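Local coordinates for 3-oxoacyl-[acyl-carrier-protein] reductase (Sinorhizobium meliloti, PDB 3U9L) that probably reduces 3-oxoacyl-acyl-carrier-protein substrates with NADPH, as a member of the short-chain dehydrogenase/reductase family, at residues A213-A217 / G218-G222; L114-I117 / N118-T122. One frame throughout, in Å; residues are numbered along the deposited sequence.

Contact 1: A213-A217 / G218-G222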
ATOM      1  N   ALA A 213       7.071  22.869  10.382  1.00 27.50           N
ATOM      2  CA  ALA A 213       7.199  24.341  10.364  1.00 29.47           C
ATOM      3  C   ALA A 213       8.030  24.817   9.172  1.00 28.48           C
ATOM      4  O   ALA A 213       7.711  25.857   8.586  1.00 28.96           O
ATOM      5  CB  ALA A 213       7.718  24.894  11.690  1.00 28.69           C
ATOM      6  N   GLU A 214       9.054  24.063   8.764  1.00 27.40           N
ATOM      7  CA  GLU A 214       9.767  24.394   7.523  1.00 26.58           C
ATOM      8  C   GLU A 214       8.867  24.387   6.329  1.00 26.64           C
ATOM      9  O   GLU A 214       9.046  25.202   5.418  1.00 27.62           O
ATOM     10  CB  GLU A 214      10.902  23.406   7.188  1.00 29.51           C
ATOM     11  CG  GLU A 214      12.176  23.650   7.891  1.00 32.42           C
ATOM     12  CD  GLU A 214      13.153  22.462   7.734  1.00 37.96           C
ATOM     13  OE1 GLU A 214      13.454  22.042   6.579  1.00 35.88           O
ATOM     14  OE2 GLU A 214      13.658  21.993   8.791  1.00 42.40           O
ATOM     15  N   TYR A 215       7.943  23.429   6.264  1.00 25.14           N
ATOM     16  CA  TYR A 215       7.024  23.364   5.120  1.00 24.11           C
ATOM     17  C   TYR A 215       6.100  24.604   5.105  1.00 26.50           C
ATOM     18  O   TYR A 215       5.831  25.185   4.056  1.00 25.84           O
ATOM     19  CB  TYR A 215       6.217  22.040   5.133  1.00 24.66           C
ATOM     20  CG  TYR A 215       6.894  20.919   4.350  1.00 22.06           C
ATOM     21  CD1 TYR A 215       8.036  20.323   4.829  1.00 23.14           C
ATOM     22  CD2 TYR A 215       6.413  20.530   3.102  1.00 20.76           C
ATOM     23  CE1 TYR A 215       8.708  19.301   4.085  1.00 22.13           C
ATOM     24  CE2 TYR A 215       7.045  19.542   2.342  1.00 20.71           C
ATOM     25  CZ  TYR A 215       8.189  18.927   2.836  1.00 22.46           C
ATOM     26  OH  TYR A 215       8.786  17.924   2.111  1.00 21.98           O
ATOM     27  N   GLU A 216       5.656  25.012   6.285  1.00 26.79           N
ATOM     28  CA  GLU A 216       4.749  26.137   6.436  1.00 27.98           C
ATOM     29  C   GLU A 216       5.393  27.505   6.138  1.00 28.09           C
ATOM     30  O   GLU A 216       4.727  28.425   5.729  1.00 29.46           O
ATOM     31  CB  GLU A 216       4.129  26.074   7.836  1.00 28.71           C
ATOM     32  CG  GLU A 216       3.117  24.932   7.902  1.00 31.76           C
ATOM     33  CD  GLU A 216       2.603  24.575   9.329  1.00 37.65           C
ATOM     34  OE1 GLU A 216       3.206  25.081  10.338  1.00 37.03           O
ATOM     35  OE2 GLU A 216       1.579  23.803   9.426  1.00 33.17           O
ATOM     36  N   ALA A 217       6.703  27.616   6.320  1.00 28.43           N
ATOM     37  CA  ALA A 217       7.397  28.864   6.088  1.00 30.16           C
ATOM     38  C   ALA A 217       8.050  28.902   4.713  1.00 29.72           C
ATOM     39  O   ALA A 217       8.542  29.938   4.288  1.00 30.94           O
ATOM     40  CB  ALA A 217       8.460  29.079   7.200  1.00 30.33           C
ATOM     41  N   GLY A 218       8.075  27.777   4.001  1.00 29.49           N
ATOM     42  CA  GLY A 218       8.691  27.753   2.668  1.00 26.29           C
ATOM     43  C   GLY A 218       7.647  27.807   1.562  1.00 25.09           C
ATOM     44  O   GLY A 218       6.577  28.328   1.758  1.00 23.28           O
ATOM     45  N   PRO A 219       7.956  27.231   0.386  1.00 25.36           N
ATOM     46  CA  PRO A 219       7.125  27.291  -0.827  1.00 22.88           C
ATOM     47  C   PRO A 219       5.767  26.611  -0.642  1.00 22.83           C
ATOM     48  O   PRO A 219       4.919  26.843  -1.479  1.00 22.00           O
ATOM     49  CB  PRO A 219       7.938  26.452  -1.857  1.00 25.58           C
ATOM     50  CG  PRO A 219       9.315  26.361  -1.302  1.00 23.28           C
ATOM     51  CD  PRO A 219       9.202  26.445   0.191  1.00 25.09           C
ATOM     52  N   ASN A 220       5.604  25.747   0.370  1.00 21.47           N
ATOM     53  CA  ASN A 220       4.306  25.107   0.627  1.00 23.22           C
ATOM     54  C   ASN A 220       3.508  25.864   1.699  1.00 22.21           C
ATOM     55  O   ASN A 220       2.606  25.303   2.308  1.00 22.94           O
ATOM     56  CB  ASN A 220       4.474  23.650   1.114  1.00 21.42           C
ATOM     57  CG  ASN A 220       4.761  22.659  -0.020  1.00 21.20           C
ATOM     58  OD1 ASN A 220       5.014  23.021  -1.172  1.00 22.10           O
ATOM     59  ND2 ASN A 220       4.715  21.391   0.325  1.00 19.70           N
ATOM     60  N   ALA A 221       3.861  27.122   1.958  1.00 22.67           N
ATOM     61  CA  ALA A 221       3.114  27.958   2.900  1.00 23.10           C
ATOM     62  C   ALA A 221       1.610  27.944   2.551  1.00 21.54           C
ATOM     63  O   ALA A 221       1.253  28.177   1.406  1.00 20.10           O
ATOM     64  CB  ALA A 221       3.695  29.423   2.887  1.00 25.56           C
ATOM     65  N   GLY A 222       0.742  27.639   3.520  1.00 21.18           N
ATOM     66  CA  GLY A 222      -0.691  27.684   3.249  1.00 22.90           C
ATOM     67  C   GLY A 222      -1.286  26.450   2.518  1.00 22.92           C
ATOM     68  O   GLY A 222      -2.514  26.361   2.315  1.00 23.25           O
TER
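Glu214 and Tyr215 meet Gly218 where helix 209-217 leads into the loop before helix 223-233, a type I beta turn from Gly218 to Ala221. Glu214 O takes a weak, bent bond from Gly218 N (3.1 Å, 122° at the hydrogen), while the glutamate carboxylate turns elsewhere, to a salt bridge with Arg134 of the second subunit. Tyr215 O receives a second weak bond from the same Gly218 N at 3.4 Å, and the tyrosine ring runs alongside the Asn220 side chain, the two pointing the same way with ring and amide planes 62° apart. Asn220 ND2 comes up to the ring edge, 3.4 Å from Tyr215 CD2. The polar ends have firmer partners: Tyr215 OH bonds to Glu104, Asn220 ND2 to Tyr156 OH and to the Glu177 carbonyl of the second subunit, whose Trp181 meets the tyrosine ring edge-to-face. The helix end and its turn thus form one surface at the dimer interface. Glu216 contributes backbone: Ala221 CA makes a CH···O contact of 3.3 Å to Glu216 O, and Ala221 CB lies 3.2 Å from that oxygen.

Contact 2: L114-I117 / N118-T122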
ATOM      1  N   LEU A 114       0.564   3.632  11.459  1.00 19.05           N
ATOM      2  CA  LEU A 114      -0.549   3.718  10.554  1.00 19.92           C
ATOM      3  C   LEU A 114      -0.801   2.352   9.885  1.00 19.41           C
ATOM      4  O   LEU A 114      -1.864   1.860   9.957  1.00 19.07           O
ATOM      5  CB  LEU A 114      -0.406   4.902   9.631  1.00 21.12           C
ATOM      6  CG  LEU A 114      -0.953   6.255  10.083  1.00 23.95           C
ATOM      7  CD1 LEU A 114      -2.410   6.317   9.952  1.00 24.22           C
ATOM      8  CD2 LEU A 114      -0.510   6.714  11.408  1.00 22.12           C
ATOM      9  N   TYR A 115       0.237   1.773   9.308  1.00 18.73           N
ATOM     10  CA  TYR A 115       0.213   0.429   8.822  1.00 18.66           C
ATOM     11  C   TYR A 115      -0.355  -0.557   9.865  1.00 19.69           C
ATOM     12  O   TYR A 115      -1.163  -1.364   9.544  1.00 19.45           O
ATOM     13  CB  TYR A 115       1.581  -0.025   8.367  1.00 17.91           C
ATOM     14  CG  TYR A 115       1.565  -1.093   7.329  1.00 19.64           C
ATOM     15  CD1 TYR A 115       1.093  -0.840   6.074  1.00 18.67           C
ATOM     16  CD2 TYR A 115       2.049  -2.349   7.587  1.00 18.86           C
ATOM     17  CE1 TYR A 115       1.090  -1.773   5.135  1.00 20.43           C
ATOM     18  CE2 TYR A 115       2.049  -3.295   6.644  1.00 18.61           C
ATOM     19  CZ  TYR A 115       1.576  -3.005   5.419  1.00 20.32           C
ATOM     20  OH  TYR A 115       1.545  -3.915   4.468  1.00 20.98           O
ATOM     21  N   ASP A 116       0.103  -0.459  11.098  1.00 18.55           N
ATOM     22  CA  ASP A 116      -0.393  -1.288  12.169  1.00 20.09           C
ATOM     23  C   ASP A 116      -1.911  -1.154  12.246  1.00 19.79           C
ATOM     24  O   ASP A 116      -2.629  -2.083  12.132  1.00 19.77           O
ATOM     25  CB  ASP A 116       0.251  -0.942  13.515  1.00 21.76           C
ATOM     26  CG  ASP A 116      -0.055  -1.974  14.617  1.00 24.63           C
ATOM     27  OD1 ASP A 116      -0.370  -3.097  14.360  1.00 24.97           O
ATOM     28  OD2 ASP A 116       0.075  -1.648  15.763  1.00 26.32           O
ATOM     29  N   ILE A 117      -2.358   0.057  12.405  1.00 20.37           N
ATOM     30  CA  ILE A 117      -3.812   0.310  12.545  1.00 20.41           C
ATOM     31  C   ILE A 117      -4.674  -0.077  11.329  1.00 20.61           C
ATOM     32  O   ILE A 117      -5.798  -0.594  11.462  1.00 20.40           O
ATOM     33  CB  ILE A 117      -4.110   1.800  12.868  1.00 23.12           C
ATOM     34  CG1 ILE A 117      -3.416   2.223  14.169  1.00 24.33           C
ATOM     35  CG2 ILE A 117      -5.637   2.010  13.027  1.00 26.31           C
ATOM     36  CD1 ILE A 117      -3.590   3.767  14.534  1.00 28.75           C
ATOM     37  N   ASN A 118      -4.180   0.200  10.142  1.00 18.90           N
ATOM     38  CA  ASN A 118      -5.033   0.054   8.967  1.00 20.36           C
ATOM     39  C   ASN A 118      -4.827  -1.282   8.231  1.00 20.08           C
ATOM     40  O   ASN A 118      -5.711  -1.734   7.504  1.00 20.11           O
ATOM     41  CB  ASN A 118      -4.787   1.210   8.011  1.00 18.39           C
ATOM     42  CG  ASN A 118      -5.422   2.537   8.506  1.00 21.94           C
ATOM     43  OD1 ASN A 118      -6.619   2.728   8.399  1.00 21.27           O
ATOM     44  ND2 ASN A 118      -4.585   3.460   8.997  1.00 20.12           N
ATOM     45  N   VAL A 119      -3.681  -1.922   8.453  1.00 18.69           N
ATOM     46  CA  VAL A 119      -3.375  -3.183   7.771  1.00 18.21           C
ATOM     47  C   VAL A 119      -3.094  -4.382   8.697  1.00 18.75           C
ATOM     48  O   VAL A 119      -3.710  -5.445   8.573  1.00 18.33           O
ATOM     49  CB  VAL A 119      -2.161  -2.993   6.774  1.00 18.76           C
ATOM     50  CG1 VAL A 119      -1.805  -4.332   6.121  1.00 18.97           C
ATOM     51  CG2 VAL A 119      -2.518  -1.976   5.665  1.00 18.44           C
ATOM     52  N   LEU A 120      -2.145  -4.233   9.609  1.00 18.80           N
ATOM     53  CA  LEU A 120      -1.773  -5.329  10.492  1.00 18.57           C
ATOM     54  C   LEU A 120      -2.987  -5.728  11.319  1.00 19.66           C
ATOM     55  O   LEU A 120      -3.173  -6.886  11.665  1.00 21.07           O
ATOM     56  CB  LEU A 120      -0.627  -4.900  11.407  1.00 18.16           C
ATOM     57  CG  LEU A 120       0.720  -4.590  10.737  1.00 19.05           C
ATOM     58  CD1 LEU A 120       1.820  -4.534  11.826  1.00 18.16           C
ATOM     59  CD2 LEU A 120       1.063  -5.594   9.657  1.00 18.45           C
ATOM     60  N   SER A 121      -3.836  -4.751  11.623  1.00 19.77           N
ATOM     61  CA  SER A 121      -5.099  -5.025  12.256  1.00 20.65           C
ATOM     62  C   SER A 121      -5.885  -6.127  11.541  1.00 19.28           C
ATOM     63  O   SER A 121      -6.382  -7.051  12.190  1.00 18.88           O
ATOM     64  CB  SER A 121      -5.936  -3.735  12.276  1.00 20.67           C
ATOM     65  OG  SER A 121      -6.151  -3.257  10.957  1.00 20.30           O
ATOM     66  N   THR A 122      -6.049  -5.996  10.221  1.00 17.18           N
ATOM     67  CA  THR A 122      -6.802  -6.991   9.445  1.00 18.02           C
ATOM     68  C   THR A 122      -6.114  -8.364   9.461  1.00 17.43           C
ATOM     69  O   THR A 122      -6.757  -9.388   9.407  1.00 17.97           O
ATOM     70  CB  THR A 122      -6.997  -6.526   7.979  1.00 18.52           C
ATOM     71  OG1 THR A 122      -5.733  -6.595   7.260  1.00 16.37           O
ATOM     72  CG2 THR A 122      -7.592  -5.018   7.998  1.00 17.66           C
TER
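With CG of Tyr115 anti to the backbone N (chi1 -154°), the ring leans forward along helix 108-136, toward its C-terminal end, so that one face lies against Val119, whose CB sits over the ring centre, 3.9 Å from the centroid, in a CH-pi contact. Val119 CG1, anti to its own N (chi1 177°), comes 3.7 Å from Tyr115 CZ. Leu120 CD2 reaches the CE2 side of the ring, the two side chains at about a right angle. At the backbone the helix widens into a pi-type turn at 118-120: Tyr115 O accepts from both Val119 N (2.8 Å) and Leu120 N (3.0 Å), arriving from opposite faces of its carbonyl plane, and Ser121 N bonds to Asp116 O. Ser121 OG adds a bond of 2.7 Å to Ile117 O from above the carbonyl plane. Asn118 sits where short-chain dehydrogenases usually carry the asparagine of their catalytic tetrad, and the widened turn is consistent with that role. Leu114 O is gripped by Asn118 N at 2.9 Å and Asn118 ND2 at 3.3 Å. ND2 also bonds to His97 O, tying the helix to that loop, and the same side chain packs on Tyr160 of helix 158-179; the two carbonyls probably fix the rotation of this buried amide.

In the fold
The two contacts are in series along the chain, contact 2 first, with centres 30 Å apart and nearest atoms about 17 Å apart, so neither touches the other. Contact 2 is buried within helix 108-136, which follows strand 90-93 and precedes strand 139-144 of the seven-stranded parallel sheet, the Rossmann-type core of the family. Contact 1, its centre 33 Å from the centre of the chain, joins helix 209-217 to the loop before helix 223-233. What they share is the second subunit: Tyr115 stacks on its counterpart there, while contact 1 packs against Leu178 and Trp181 of that subunit. The dimer interface therefore extends from the core to this distant helix end.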